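Local coordinates for protein cysteine desulfurase (Thermococcus onnurineus, PDB 5B89) that probably releases sulfur from L-cysteine, using pyridoxal 5'-phosphate, and passes it to a sulfur carrier, leaving L-alanine, at residues Q181-A186 against K342-V347. Sequence-based numbering, arbitrary orientation.
Sequences QHVSNA and KHAGVV. With ALA (alanine), chain H; PLP (pyridoxal-5'-phosphate), chain G.
Val183 and Ala344 make the one side-chain to side-chain contact between the two segments, Val183 CG1 meeting Ala344 CB at 3.7 Å. With chi1 at 176°, Val183 CG1 stands opposite the backbone N, which carries this methyl over to Ala344. Further along, Val346 turns its CG1 to the backbone of the other segment, 4.0 Å from Asn185 O.

Ser184 OG accepts from Ala186 N at 3.2 Å in an ST turn. In the partner segment Ala344 O is gripped twice: Val346 N reaches it across an inverse gamma turn centred on Gly345, and His343 ND1 donates almost straight (172°) at 3.1 Å, with the oxygen in the imidazole plane. Arg391 and Ser348 take Asn185 O and Ala186 O, tying the loop to the four-stranded sheet that holds 346-349 and 389-393.

The CA-CB bond of Asn185 points away from 342-347, and its amide lies in the active site, where ND2 donates to O of the bound alanine at 2.7 Å and Asn185 CB lies 3.2 Å from O3 of the cofactor. Arg391, hydrogen-bonded to both Asn185 O and the bound alanine, couples the two. Methyl packing thus backs the loop, while the Asn185 side-chain amide holds the ligand carboxylate, consistent with alanine being the reaction product.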
# COMPACT_ATOMS: atom_id res chain seq x y z
N GLN B 181 1.91 12.70 18.31
CA GLN B 181 2.65 13.02 17.14
C GLN B 181 4.00 13.55 17.60
O GLN B 181 4.10 14.15 18.57
CB GLN B 181 1.94 14.08 16.32
CG GLN B 181 1.94 15.41 16.98
CD GLN B 181 0.98 16.43 16.39
OE1 GLN B 181 0.27 16.18 15.45
NE2 GLN B 181 1.01 17.59 16.95
N HIS B 182 5.05 13.26 16.88
CA HIS B 182 6.32 13.82 17.15
C HIS B 182 6.38 15.29 16.76
O HIS B 182 6.91 16.17 17.52
CB HIS B 182 7.39 13.01 16.43
CG HIS B 182 8.77 13.24 16.80
ND1 HIS B 182 9.80 12.44 16.32
CD2 HIS B 182 9.38 14.18 17.58
CE1 HIS B 182 10.95 12.84 16.80
NE2 HIS B 182 10.72 13.89 17.57
N VAL B 183 5.94 15.60 15.57
CA VAL B 183 5.83 16.97 15.00
C VAL B 183 4.47 17.16 14.43
O VAL B 183 3.95 16.36 13.72
CB VAL B 183 6.87 17.09 13.85
CG1 VAL B 183 6.77 18.48 13.12
CG2 VAL B 183 8.29 16.89 14.37
N SER B 184 3.86 18.34 14.71
CA SER B 184 2.64 18.77 14.14
C SER B 184 2.77 19.22 12.67
O SER B 184 3.59 20.09 12.43
CB SER B 184 2.09 19.94 14.92
OG SER B 184 0.96 20.49 14.23
N ASN B 185 1.97 18.66 11.77
CA ASN B 185 1.99 19.03 10.37
C ASN B 185 1.37 20.39 10.12
O ASN B 185 1.45 20.86 9.02
CB ASN B 185 1.27 17.96 9.56
CG ASN B 185 -0.22 17.89 9.88
OD1 ASN B 185 -0.61 17.75 11.07
ND2 ASN B 185 -1.04 17.97 8.86
N ALA B 186 0.61 20.94 11.05
CA ALA B 186 -0.03 22.23 10.86
C ALA B 186 0.71 23.32 11.55
O ALA B 186 0.81 24.44 10.98
CB ALA B 186 -1.46 22.19 11.40
N LYS B 342 12.15 24.34 19.13
CA LYS B 342 10.98 23.47 19.19
C LYS B 342 10.07 23.62 17.93
O LYS B 342 8.87 23.27 17.96
CB LYS B 342 10.07 23.89 20.47
CG LYS B 342 10.52 23.44 21.84
CD LYS B 342 9.26 23.45 22.70
CE LYS B 342 8.10 22.47 22.29
NZ LYS B 342 6.96 22.43 23.25
N HIS B 343 10.59 24.21 16.83
CA HIS B 343 9.81 24.47 15.64
C HIS B 343 10.50 23.78 14.45
O HIS B 343 11.65 24.06 14.09
CB HIS B 343 9.80 26.00 15.38
CG HIS B 343 8.63 26.48 14.59
ND1 HIS B 343 8.26 26.03 13.31
CD2 HIS B 343 7.66 27.39 14.91
CE1 HIS B 343 7.15 26.67 12.91
NE2 HIS B 343 6.77 27.46 13.88
N ALA B 344 9.77 22.87 13.85
CA ALA B 344 10.27 22.13 12.74
C ALA B 344 10.20 22.93 11.46
O ALA B 344 9.89 24.06 11.50
CB ALA B 344 9.51 20.84 12.60
N GLY B 345 10.53 22.32 10.34
CA GLY B 345 10.56 23.00 9.07
C GLY B 345 9.24 23.23 8.42
O GLY B 345 9.02 22.87 7.32
N VAL B 346 8.35 23.82 9.18
CA VAL B 346 6.99 24.09 8.82
C VAL B 346 6.61 25.47 9.32
O VAL B 346 6.75 25.70 10.49
CB VAL B 346 6.04 23.09 9.52
CG1 VAL B 346 4.60 23.36 9.14
CG2 VAL B 346 6.42 21.65 9.16
N VAL B 347 6.14 26.35 8.44
CA VAL B 347 5.65 27.69 8.88
C VAL B 347 4.29 27.88 8.31
O VAL B 347 4.10 28.07 7.06
CB VAL B 347 6.62 28.76 8.37
CG1 VAL B 347 6.06 30.11 8.85
CG2 VAL B 347 8.02 28.55 8.90
N ALA H . 0.45 15.03 6.56
CA ALA H . 0.38 15.75 5.20
C ALA H . -0.29 17.15 5.15
O ALA H . -0.37 17.75 6.25
CB ALA H . -0.25 14.96 4.04
OXT ALA H . -0.66 17.78 4.09
N1 PLP G . 0.47 12.30 10.69
C2 PLP G . 1.19 13.43 10.47
C2A PLP G . 1.77 14.23 11.62
C3 PLP G . 1.34 13.84 9.13
O3 PLP G . 2.05 14.96 8.85
C4 PLP G . 0.81 13.04 8.08
C4A PLP G . 0.95 13.58 6.60
C5 PLP G . 0.15 11.83 8.42
C6 PLP G . -0.04 11.47 9.74
C5A PLP G . -0.46 11.00 7.29
O4P PLP G . 0.62 10.45 6.48
P PLP G . 0.10 9.65 5.26
O1P PLP G . 1.32 9.28 4.56
O2P PLP G . -0.76 10.64 4.47
O3P PLP G . -0.72 8.55 5.74